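Local atomic coordinates of leucine aminopeptidase 1 (PDB entry 2HC9), a protein that catalyses the zinc-dependent release of N-terminal amino acids, preferably leucine, from peptides and probably acts as a digestive enzyme. Residues L261-K264 with G268-N271; V250-V255 with A361-A366; C303-N308 with R338-D343; P432-A437 with H455-A460. The protein carries 1 engineered substitution. All blocks are in the same frame, centred on the assembly; numbering follows the deposited sequence.

Interaction 1 of 4, residues L261-K264 with G268-N271; sequences LQIK and GMPN
Lys264 and Met269 meet at the base of their side chains, and the lysine then climbs past Gly268 toward the catalytic centre. Its CB lies 4.0 Å from Met269 CB, the nearest approach of the two side chains. Beyond CB the chain leads away from the methionine. CD passes the carbonyl of Gly268, 3.9 Å from its O. A bend at the last torsion (chi4 -72°) then directs NZ to a water 2.9 Å away, and that water donates to Gly268 O at 3.1 Å, so carbonyl and amine are joined through solvent. The stronger partner of NZ is Asp334, with which it forms a salt bridge, and it is also hydrogen-bonded to a bound glycerol. This is the active-site loop of the M17 aminopeptidases, running between strand 256-257 and helix 277-290; Lys264 is a predicted active-site residue and its side chain comes to about 4 Å from a zinc ion. On the other flank of the contact the touching is apolar. Met269, bent at its thioether (chi3 -67°), swings its CE methyl across the side chain of Ile263, reaching CG1 at 3.6 Å, while the same methyl lies 3.9 Å from Lys264 O. Both of these apolar residues also meet the second subunit: Ile263 packs on Leu261 of that neighbouring chain, and Met269 on its Pro316.

Interaction 2 of 4, residues V250-V255 with A361-A366; sequences VGKGVV and ATLTGA. With ZN (zinc ion), chain C.
Where Lys252 meets Ala361, Thr362 and Leu363, the flat groups are peptide units alone; neither segment brings a ring, a side-chain amide or a carboxylate. Two of these peptide units are joined by a water, which donates to Lys252 O at 2.8 Å and accepts from Thr362 N at 2.9 Å, bridging the main chains where strand 246-254 runs beside the end of strand 356-361. Along this seam the lysine side chain stretches out fully, all four torsions near 180°. Lys252 CB rests on the methyl of Ala361, 3.5 Å from Ala361 CB, and its CD then runs 4.1 Å from Leu363 CD1. The aliphatic shaft is thereby guided to the zinc ion, which NZ binds at 2.1 Å. Asp257, Asp275 and Glu336 are further ligands, and a water completes the set at 2.1 Å. Thr362 has a second-shell part, since its OG1 is hydrogen-bonded to the ligand Asp275. An amine that gives its lone pair to a metal cannot also be protonated there, so Lys252 is probably neutral, a state that the zinc ion and the burial of the side chain would both favour.

Interaction 3 of 4, residues C303-N308 with R338-D343; sequences CIVENN and RLILAD. With BCT (bicarbonate ion), chain D.
Apolar contact between Ile340 and the pair Cys303 and Val305 joins the helix to the strand. The CD1 methyl of Ile340 does most of the touching: it lies 3.6 Å from Cys303 CB and 3.4 Å from Cys303 O. Ile340 and Val305 meet end on, Val305 CG2 lying 4.0 Å from the same CD1. The first torsion of Ile340 (chi1 74°) sets CG1 between its own backbone N and carbonyl carbon, and this branch carries the methyl to the strand. Helix 337-350 lies against strand 297-307 of the central sheet in the catalytic domain, and Val254 of the adjacent strand and Val223 of helix 218-224 add to the same buried layer. Hydrogen bonds form a second group, at the start of the helix, where Arg338 holds a bicarbonate ion. Its backbone N and its NE both donate to O3, at 2.9 and 2.8 Å, and its NH2 donates to O2 at 3.1 Å, almost straight (171°), with O2 in the guanidinium plane. Gly337 N supplies another bond to the ion, while NH1 is held by Asn423 O. Arg338 is a predicted active-site residue, and the site is consistent with the bicarbonate site of related leucine aminopeptidases. A leucine here would keep the backbone bond but lose those from NE and NH2, so the bicarbonate, lacking the guanidinium charge, would probably be held less firmly. At the far end of the strand, Asn308 ND2 donates to the anti lone pair of Glu306 OE2 at 2.9 Å, and this oxygen also forms a salt bridge with Lys315 of the second subunit.

Interaction 4 of 4, residues P432-A437 with H455-A460; sequences PPSAVA and HLDIAA
Ser434 and Asp457 face each other across the gap between helix and strand without bonding directly: Asp457 OD2 lies 4.0 Å from Ser434 CB. One water sits between them, among buried side chains. It lies in the plane of the His455 ring, at the edge, 2.7 Å from NE2, and donates to Ser434 O at 2.6 Å and to Asp457 OD2 at 2.8 Å. Imidazole, carboxylate and helix carbonyl thus converge on a single oxygen. The two strand residues are neighbours in space as well, for the backbone N of Asp457 lies over one face of the imidazole, toward its rim. Helix 433-442 here begins after Pro432, the N-cap residue, and packs by its first turn against strand 452-457, which in the central sheet of the catalytic domain runs parallel to strand 356-361 and antiparallel to strand 376-380. Asp457 extends its carboxylate with CG opposite the backbone N (chi1 -169°), and both oxygens find use: OD1 takes the amide of Leu363 and, weakly, Ala459 N at 3.4 Å, while OD2 is also bonded to Thr364 OG1. That same threonine hydroxyl is hydrogen-bonded to Ser434 OG, so it ties the serine and the aspartate together alongside the water. At the ring's other nitrogen, ND1 of His455 is hydrogen-bonded to Asp359 OD2, which helps fix the turn of the imidazole.

Overall arrangement
All four contacts lie in the M17 catalytic domain, gathered about the zinc centre. Interactions 2, 3 and 4 share its central sheet: strand 246-254 stands between 297-307 and 356-361, and 452-457 follows. Interaction 2 touches both neighbours, with centres about 9 Å from each, whereas interactions 3 and 4, about 15 Å apart, meet where Arg338 packs on Ala437. Interaction 1 touches none of them; its centre is about 14 Å from that of interaction 2. Along the chain, interactions 1 and 3 are nested in turn within the loop closed by interaction 2, and interaction 4 follows. Distant sequence segments thereby bring the metal ligand Lys252 together with the predicted active-site residues Lys264 and Arg338.

Interaction 1 of 4, residues L261-K264 with G268-N271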
loop_
_atom_site.group_PDB
_atom_site.type_symbol
_atom_site.label_atom_id
_atom_site.label_comp_id
_atom_site.label_asym_id
_atom_site.label_seq_id
_atom_site.Cartn_x
_atom_site.Cartn_y
_atom_site.Cartn_z
ATOM N N LEU A 261 -0.024 -3.930 -20.045
ATOM C CA LEU A 261 0.680 -4.812 -19.108
ATOM C C LEU A 261 1.048 -4.139 -17.781
ATOM O O LEU A 261 1.106 -4.814 -16.749
ATOM C CB LEU A 261 1.897 -5.477 -19.759
ATOM C CG LEU A 261 1.600 -6.724 -20.602
ATOM C CD1 LEU A 261 2.807 -7.023 -21.490
ATOM C CD2 LEU A 261 1.271 -7.972 -19.726
ATOM N N GLN A 262 1.260 -2.820 -17.789
ATOM C CA GLN A 262 1.289 -2.060 -16.534
ATOM C C GLN A 262 -0.159 -1.743 -16.155
ATOM O O GLN A 262 -0.660 -0.626 -16.327
ATOM C CB GLN A 262 2.159 -0.803 -16.638
ATOM C CG GLN A 262 3.656 -1.171 -16.660
ATOM C CD GLN A 262 4.488 -0.071 -17.249
ATOM O OE1 GLN A 262 4.401 0.199 -18.450
ATOM N NE2 GLN A 262 5.309 0.568 -16.419
ATOM N N ILE A 263 -0.825 -2.781 -15.661
ATOM C CA ILE A 263 -2.288 -2.822 -15.580
ATOM C C ILE A 263 -2.829 -1.889 -14.511
ATOM O O ILE A 263 -2.195 -1.689 -13.465
ATOM C CB ILE A 263 -2.713 -4.290 -15.301
ATOM C CG1 ILE A 263 -4.186 -4.541 -15.639
ATOM C CG2 ILE A 263 -2.340 -4.736 -13.873
ATOM C CD1 ILE A 263 -4.490 -6.083 -15.744
ATOM N N LYS A 264 -4.012 -1.319 -14.767
ATOM C CA LYS A 264 -4.712 -0.525 -13.769
ATOM C C LYS A 264 -5.152 -1.382 -12.583
ATOM O O LYS A 264 -5.204 -2.617 -12.668
ATOM C CB LYS A 264 -5.915 0.172 -14.412
ATOM C CG LYS A 264 -5.456 1.221 -15.448
ATOM C CD LYS A 264 -6.709 1.933 -16.018
ATOM C CE LYS A 264 -6.308 2.989 -17.066
ATOM N NZ LYS A 264 -5.649 4.192 -16.383
ATOM N N GLY A 268 -9.044 1.311 -10.035
ATOM C CA GLY A 268 -8.647 2.232 -11.108
ATOM C C GLY A 268 -9.240 1.908 -12.471
ATOM O O GLY A 268 -9.368 2.775 -13.340
ATOM N N MET A 269 -9.595 0.647 -12.679
ATOM C CA MET A 269 -10.005 0.216 -14.026
ATOM C C MET A 269 -11.484 0.462 -14.363
ATOM O O MET A 269 -11.812 0.742 -15.524
ATOM C CB MET A 269 -9.631 -1.257 -14.299
ATOM C CG MET A 269 -9.605 -1.592 -15.788
ATOM S SD MET A 269 -9.315 -3.351 -16.117
ATOM C CE MET A 269 -7.620 -3.526 -15.544
ATOM N N PRO A 270 -12.401 0.327 -13.379
ATOM C CA PRO A 270 -13.769 0.740 -13.720
ATOM C C PRO A 270 -13.798 2.208 -14.201
ATOM O O PRO A 270 -12.968 3.025 -13.765
ATOM C CB PRO A 270 -14.523 0.606 -12.391
ATOM C CG PRO A 270 -13.747 -0.470 -11.603
ATOM C CD PRO A 270 -12.295 -0.209 -12.005
ATOM N N ASN A 271 -14.731 2.503 -15.105
ATOM C CA ASN A 271 -14.865 3.802 -15.796
ATOM C C ASN A 271 -14.042 3.924 -17.061
ATOM O O ASN A 271 -14.222 4.889 -17.796
ATOM C CB ASN A 271 -14.560 5.036 -14.916
ATOM C CG ASN A 271 -15.373 5.073 -13.634
ATOM O OD1 ASN A 271 -16.446 4.472 -13.542
ATOM N ND2 ASN A 271 -14.868 5.812 -12.646
HETATM O O HOH W 1 -6.858 4.509 -13.784
#

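Interaction 2 of 4, residues V250-V255 with A361-A366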
loop_
_atom_site.group_PDB
_atom_site.type_symbol
_atom_site.label_atom_id
_atom_site.label_comp_id
_atom_site.label_asym_id
_atom_site.label_seq_id
_atom_site.Cartn_x
_atom_site.Cartn_y
_atom_site.Cartn_z
ATOM N N VAL A 250 -8.129 16.444 -33.551
ATOM C CA VAL A 250 -7.572 15.105 -33.330
ATOM C C VAL A 250 -8.094 14.617 -31.966
ATOM O O VAL A 250 -7.928 15.296 -30.963
ATOM C CB VAL A 250 -6.016 15.115 -33.368
ATOM C CG1 VAL A 250 -5.445 13.651 -33.342
ATOM C CG2 VAL A 250 -5.486 15.871 -34.660
ATOM N N GLY A 251 -8.705 13.432 -31.933
ATOM C CA GLY A 251 -9.319 12.918 -30.710
ATOM C C GLY A 251 -8.749 11.573 -30.269
ATOM O O GLY A 251 -8.516 10.673 -31.096
ATOM N N LYS A 252 -8.543 11.432 -28.950
ATOM C CA LYS A 252 -8.142 10.155 -28.336
ATOM C C LYS A 252 -9.344 9.241 -28.209
ATOM O O LYS A 252 -10.292 9.544 -27.455
ATOM C CB LYS A 252 -7.553 10.386 -26.928
ATOM C CG LYS A 252 -7.212 9.064 -26.171
ATOM C CD LYS A 252 -6.669 9.356 -24.770
ATOM C CE LYS A 252 -6.493 8.015 -24.021
ATOM N NZ LYS A 252 -5.935 8.187 -22.619
ATOM N N GLY A 253 -9.310 8.140 -28.959
ATOM C CA GLY A 253 -10.411 7.174 -28.975
ATOM C C GLY A 253 -10.040 5.823 -28.391
ATOM O O GLY A 253 -10.181 4.783 -29.048
ATOM N N VAL A 254 -9.584 5.830 -27.148
ATOM C CA VAL A 254 -9.289 4.571 -26.484
ATOM C C VAL A 254 -10.605 3.992 -25.955
ATOM O O VAL A 254 -11.137 4.436 -24.931
ATOM C CB VAL A 254 -8.235 4.747 -25.361
ATOM C CG1 VAL A 254 -8.026 3.403 -24.629
ATOM C CG2 VAL A 254 -6.886 5.217 -26.001
ATOM N N VAL A 255 -11.142 3.011 -26.685
ATOM C CA VAL A 255 -12.478 2.509 -26.368
ATOM C C VAL A 255 -12.518 1.808 -25.008
ATOM O O VAL A 255 -13.540 1.794 -24.340
ATOM C CB VAL A 255 -13.054 1.585 -27.475
ATOM C CG1 VAL A 255 -13.180 2.359 -28.797
ATOM C CG2 VAL A 255 -12.200 0.336 -27.675
ATOM N N ALA A 361 -8.340 14.955 -25.376
ATOM C CA ALA A 361 -8.127 13.608 -24.841
ATOM C C ALA A 361 -8.496 13.568 -23.376
ATOM O O ALA A 361 -8.228 14.508 -22.639
ATOM C CB ALA A 361 -6.676 13.200 -24.987
ATOM N N THR A 362 -9.045 12.430 -22.951
ATOM C CA THR A 362 -9.123 12.101 -21.523
ATOM C C THR A 362 -7.760 11.517 -21.143
ATOM O O THR A 362 -7.586 10.297 -21.118
ATOM C CB THR A 362 -10.246 11.061 -21.252
ATOM O OG1 THR A 362 -10.046 9.940 -22.108
ATOM C CG2 THR A 362 -11.601 11.647 -21.560
ATOM N N LEU A 363 -6.771 12.380 -20.905
ATOM C CA LEU A 363 -5.393 11.927 -21.006
ATOM C C LEU A 363 -4.830 11.450 -19.670
ATOM O O LEU A 363 -4.223 10.386 -19.603
ATOM C CB LEU A 363 -4.476 13.001 -21.653
ATOM C CG LEU A 363 -3.178 12.390 -22.214
ATOM C CD1 LEU A 363 -3.449 11.411 -23.388
ATOM C CD2 LEU A 363 -2.251 13.520 -22.671
ATOM N N THR A 364 -5.021 12.234 -18.607
ATOM C CA THR A 364 -4.315 11.988 -17.326
ATOM C C THR A 364 -5.232 12.184 -16.124
ATOM O O THR A 364 -6.031 13.105 -16.105
ATOM C CB THR A 364 -3.065 12.912 -17.153
ATOM O OG1 THR A 364 -3.457 14.306 -17.085
ATOM C CG2 THR A 364 -2.089 12.710 -18.322
ATOM N N GLY A 365 -5.082 11.313 -15.124
ATOM C CA GLY A 365 -5.601 11.561 -13.787
ATOM C C GLY A 365 -5.023 12.825 -13.153
ATOM O O GLY A 365 -5.714 13.514 -12.386
ATOM N N ALA A 366 -3.769 13.147 -13.501
ATOM C CA ALA A 366 -3.107 14.363 -13.001
ATOM C C ALA A 366 -3.820 15.654 -13.398
ATOM O O ALA A 366 -3.693 16.668 -12.701
ATOM C CB ALA A 366 -1.675 14.406 -13.473
HETATM ZN ZN ZN C . -5.965 6.258 -21.737
HETATM O O HOH W 2 -10.213 10.558 -24.849
HETATM O O HOH W 3 -4.610 6.584 -20.185
#

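Interaction 3 of 4, residues C303-N308 with R338-D343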
loop_
_atom_site.group_PDB
_atom_site.type_symbol
_atom_site.label_atom_id
_atom_site.label_comp_id
_atom_site.label_asym_id
_atom_site.label_seq_id
_atom_site.Cartn_x
_atom_site.Cartn_y
_atom_site.Cartn_z
ATOM N N CYS A 303 -8.199 8.579 -33.326
ATOM C CA CYS A 303 -7.242 7.509 -33.105
ATOM C C CYS A 303 -7.939 6.489 -32.220
ATOM O O CYS A 303 -8.184 6.772 -31.044
ATOM C CB CYS A 303 -5.995 8.089 -32.402
ATOM S SG CYS A 303 -5.273 9.497 -33.316
ATOM N N ILE A 304 -8.283 5.329 -32.787
ATOM C CA ILE A 304 -9.278 4.428 -32.157
ATOM C C ILE A 304 -8.607 3.078 -31.852
ATOM O O ILE A 304 -8.219 2.350 -32.759
ATOM C CB ILE A 304 -10.490 4.196 -33.066
ATOM C CG1 ILE A 304 -11.233 5.526 -33.307
ATOM C CG2 ILE A 304 -11.475 3.184 -32.415
ATOM C CD1 ILE A 304 -12.285 5.441 -34.460
ATOM N N VAL A 305 -8.402 2.804 -30.567
ATOM C CA VAL A 305 -7.658 1.588 -30.145
ATOM C C VAL A 305 -8.295 1.030 -28.880
ATOM O O VAL A 305 -9.001 1.742 -28.169
ATOM C CB VAL A 305 -6.179 1.904 -29.799
ATOM C CG1 VAL A 305 -5.418 2.450 -31.020
ATOM C CG2 VAL A 305 -6.086 2.859 -28.577
ATOM N N GLU A 306 -8.056 -0.249 -28.604
ATOM C CA GLU A 306 -8.300 -0.750 -27.256
ATOM C C GLU A 306 -6.965 -1.178 -26.654
ATOM O O GLU A 306 -6.192 -1.871 -27.312
ATOM C CB GLU A 306 -9.313 -1.904 -27.266
ATOM C CG GLU A 306 -9.555 -2.458 -25.818
ATOM C CD GLU A 306 -10.763 -3.385 -25.684
ATOM O OE1 GLU A 306 -11.743 -3.223 -26.446
ATOM O OE2 GLU A 306 -10.730 -4.275 -24.796
ATOM N N ASN A 307 -6.695 -0.733 -25.416
ATOM C CA ASN A 307 -5.413 -0.986 -24.743
ATOM C C ASN A 307 -5.608 -2.163 -23.771
ATOM O O ASN A 307 -6.191 -2.001 -22.688
ATOM C CB ASN A 307 -4.969 0.298 -24.000
ATOM C CG ASN A 307 -3.503 0.246 -23.569
ATOM O OD1 ASN A 307 -2.687 -0.417 -24.202
ATOM N ND2 ASN A 307 -3.175 0.930 -22.470
ATOM N N ASN A 308 -5.187 -3.357 -24.192
ATOM C CA ASN A 308 -5.498 -4.576 -23.447
ATOM C C ASN A 308 -4.243 -5.429 -23.264
ATOM O O ASN A 308 -3.131 -4.992 -23.559
ATOM C CB ASN A 308 -6.666 -5.367 -24.106
ATOM C CG ASN A 308 -7.572 -6.068 -23.064
ATOM O OD1 ASN A 308 -7.091 -6.835 -22.222
ATOM N ND2 ASN A 308 -8.887 -5.830 -23.142
ATOM N N ARG A 338 -1.155 9.428 -25.383
ATOM C CA ARG A 338 -0.202 10.369 -25.943
ATOM C C ARG A 338 0.561 9.756 -27.133
ATOM O O ARG A 338 0.920 10.475 -28.071
ATOM C CB ARG A 338 0.756 10.883 -24.856
ATOM C CG ARG A 338 1.677 9.775 -24.261
ATOM C CD ARG A 338 2.331 10.266 -22.940
ATOM N NE ARG A 338 1.357 10.238 -21.845
ATOM C CZ ARG A 338 1.674 10.478 -20.570
ATOM N NH1 ARG A 338 2.950 10.740 -20.242
ATOM N NH2 ARG A 338 0.731 10.423 -19.632
ATOM N N LEU A 339 0.761 8.435 -27.117
ATOM C CA LEU A 339 1.409 7.727 -28.245
ATOM C C LEU A 339 0.502 7.809 -29.475
ATOM O O LEU A 339 0.939 8.160 -30.565
ATOM C CB LEU A 339 1.635 6.243 -27.900
ATOM C CG LEU A 339 2.680 5.988 -26.771
ATOM C CD1 LEU A 339 2.746 4.502 -26.435
ATOM C CD2 LEU A 339 4.069 6.507 -27.185
ATOM N N ILE A 340 -0.774 7.479 -29.297
ATOM C CA ILE A 340 -1.649 7.458 -30.465
ATOM C C ILE A 340 -1.866 8.868 -31.017
ATOM O O ILE A 340 -1.949 9.054 -32.246
ATOM C CB ILE A 340 -2.966 6.675 -30.225
ATOM C CG1 ILE A 340 -3.943 7.464 -29.329
ATOM C CG2 ILE A 340 -2.657 5.271 -29.616
ATOM C CD1 ILE A 340 -5.331 6.764 -29.118
ATOM N N LEU A 341 -1.965 9.857 -30.117
ATOM C CA LEU A 341 -2.138 11.238 -30.528
ATOM C C LEU A 341 -0.894 11.806 -31.196
ATOM O O LEU A 341 -1.025 12.654 -32.051
ATOM C CB LEU A 341 -2.555 12.136 -29.357
ATOM C CG LEU A 341 -3.959 11.861 -28.786
ATOM C CD1 LEU A 341 -4.075 12.495 -27.406
ATOM C CD2 LEU A 341 -5.079 12.394 -29.721
ATOM N N ALA A 342 0.303 11.353 -30.800
ATOM C CA ALA A 342 1.532 11.780 -31.493
ATOM C C ALA A 342 1.434 11.443 -33.000
ATOM O O ALA A 342 1.845 12.236 -33.871
ATOM C CB ALA A 342 2.777 11.062 -30.873
ATOM N N ASP A 343 0.888 10.270 -33.318
ATOM C CA ASP A 343 0.683 9.931 -34.735
ATOM C C ASP A 343 -0.414 10.796 -35.378
ATOM O O ASP A 343 -0.273 11.251 -36.519
ATOM C CB ASP A 343 0.296 8.462 -34.870
ATOM C CG ASP A 343 1.474 7.508 -34.666
ATOM O OD1 ASP A 343 2.641 7.964 -34.520
ATOM O OD2 ASP A 343 1.201 6.286 -34.657
HETATM C C BCT D . -2.078 8.915 -21.707
HETATM O O1 BCT D . -3.029 8.201 -22.042
HETATM O O2 BCT D . -2.062 9.522 -20.618
HETATM O O3 BCT D . -1.047 9.000 -22.505
#

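Interaction 4 of 4, residues P432-A437 with H455-A460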
loop_
_atom_site.group_PDB
_atom_site.type_symbol
_atom_site.label_atom_id
_atom_site.label_comp_id
_atom_site.label_asym_id
_atom_site.label_seq_id
_atom_site.Cartn_x
_atom_site.Cartn_y
_atom_site.Cartn_z
ATOM N N PRO A 432 4.450 19.938 -14.607
ATOM C CA PRO A 432 3.165 19.315 -14.199
ATOM C C PRO A 432 2.997 18.038 -15.059
ATOM O O PRO A 432 3.232 18.101 -16.263
ATOM C CB PRO A 432 2.108 20.360 -14.623
ATOM C CG PRO A 432 2.856 21.622 -14.972
ATOM C CD PRO A 432 4.293 21.279 -15.218
ATOM N N PRO A 433 2.691 16.872 -14.455
ATOM C CA PRO A 433 2.560 15.648 -15.265
ATOM C C PRO A 433 1.630 15.753 -16.473
ATOM O O PRO A 433 1.948 15.171 -17.537
ATOM C CB PRO A 433 2.047 14.607 -14.250
ATOM C CG PRO A 433 2.675 15.080 -12.940
ATOM C CD PRO A 433 2.567 16.585 -13.011
ATOM N N SER A 434 0.529 16.509 -16.346
ATOM C CA SER A 434 -0.385 16.712 -17.491
ATOM C C SER A 434 0.257 17.480 -18.644
ATOM O O SER A 434 -0.068 17.246 -19.814
ATOM C CB SER A 434 -1.681 17.398 -17.063
ATOM O OG SER A 434 -2.289 16.639 -16.026
ATOM N N ALA A 435 1.177 18.385 -18.313
ATOM C CA ALA A 435 1.891 19.163 -19.321
ATOM C C ALA A 435 2.914 18.272 -20.013
ATOM O O ALA A 435 3.045 18.291 -21.241
ATOM C CB ALA A 435 2.601 20.357 -18.642
ATOM N N VAL A 436 3.620 17.468 -19.221
ATOM C CA VAL A 436 4.618 16.553 -19.762
ATOM C C VAL A 436 3.955 15.554 -20.726
ATOM O O VAL A 436 4.480 15.274 -21.814
ATOM C CB VAL A 436 5.397 15.833 -18.605
ATOM C CG1 VAL A 436 6.302 14.729 -19.164
ATOM C CG2 VAL A 436 6.236 16.869 -17.858
ATOM N N ALA A 437 2.771 15.073 -20.341
ATOM C CA ALA A 437 1.993 14.182 -21.199
ATOM C C ALA A 437 1.698 14.865 -22.537
ATOM O O ALA A 437 1.833 14.257 -23.592
ATOM C CB ALA A 437 0.659 13.798 -20.483
ATOM N N HIS A 455 -3.247 21.372 -27.216
ATOM C CA HIS A 455 -3.599 20.085 -26.597
ATOM C C HIS A 455 -4.570 20.358 -25.438
ATOM O O HIS A 455 -4.354 21.282 -24.656
ATOM C CB HIS A 455 -2.295 19.446 -26.066
ATOM C CG HIS A 455 -2.531 18.390 -25.029
ATOM N ND1 HIS A 455 -3.145 17.190 -25.325
ATOM C CD2 HIS A 455 -2.240 18.355 -23.703
ATOM C CE1 HIS A 455 -3.232 16.464 -24.222
ATOM N NE2 HIS A 455 -2.693 17.149 -23.222
ATOM N N LEU A 456 -5.654 19.577 -25.337
ATOM C CA LEU A 456 -6.673 19.845 -24.337
ATOM C C LEU A 456 -6.947 18.528 -23.601
ATOM O O LEU A 456 -7.429 17.564 -24.207
ATOM C CB LEU A 456 -7.971 20.356 -25.016
ATOM C CG LEU A 456 -9.117 20.739 -24.055
ATOM C CD1 LEU A 456 -8.714 21.902 -23.127
ATOM C CD2 LEU A 456 -10.366 21.109 -24.854
ATOM N N ASP A 457 -6.661 18.493 -22.304
ATOM C CA ASP A 457 -6.878 17.298 -21.474
ATOM C C ASP A 457 -8.201 17.448 -20.715
ATOM O O ASP A 457 -8.382 18.370 -19.898
ATOM C CB ASP A 457 -5.699 17.169 -20.486
ATOM C CG ASP A 457 -5.651 15.823 -19.740
ATOM O OD1 ASP A 457 -6.633 15.051 -19.670
ATOM O OD2 ASP A 457 -4.566 15.531 -19.186
ATOM N N ILE A 458 -9.117 16.524 -20.986
ATOM C CA ILE A 458 -10.496 16.653 -20.506
ATOM C C ILE A 458 -10.902 15.455 -19.628
ATOM O O ILE A 458 -12.095 15.182 -19.449
ATOM C CB ILE A 458 -11.502 16.824 -21.688
ATOM C CG1 ILE A 458 -11.489 15.581 -22.616
ATOM C CG2 ILE A 458 -11.158 18.085 -22.490
ATOM C CD1 ILE A 458 -12.733 15.491 -23.568
ATOM N N ALA A 459 -9.918 14.762 -19.048
ATOM C CA ALA A 459 -10.212 13.536 -18.299
ATOM C C ALA A 459 -11.353 13.718 -17.303
ATOM O O ALA A 459 -12.314 12.940 -17.291
ATOM C CB ALA A 459 -8.946 13.046 -17.593
ATOM N N ALA A 460 -11.258 14.729 -16.447
ATOM C CA ALA A 460 -12.297 14.928 -15.424
ATOM C C ALA A 460 -13.556 15.647 -15.944
ATOM O O ALA A 460 -14.669 15.220 -15.616
ATOM C CB ALA A 460 -11.717 15.643 -14.162
HETATM O O HOH W 4 -2.381 16.329 -20.707
#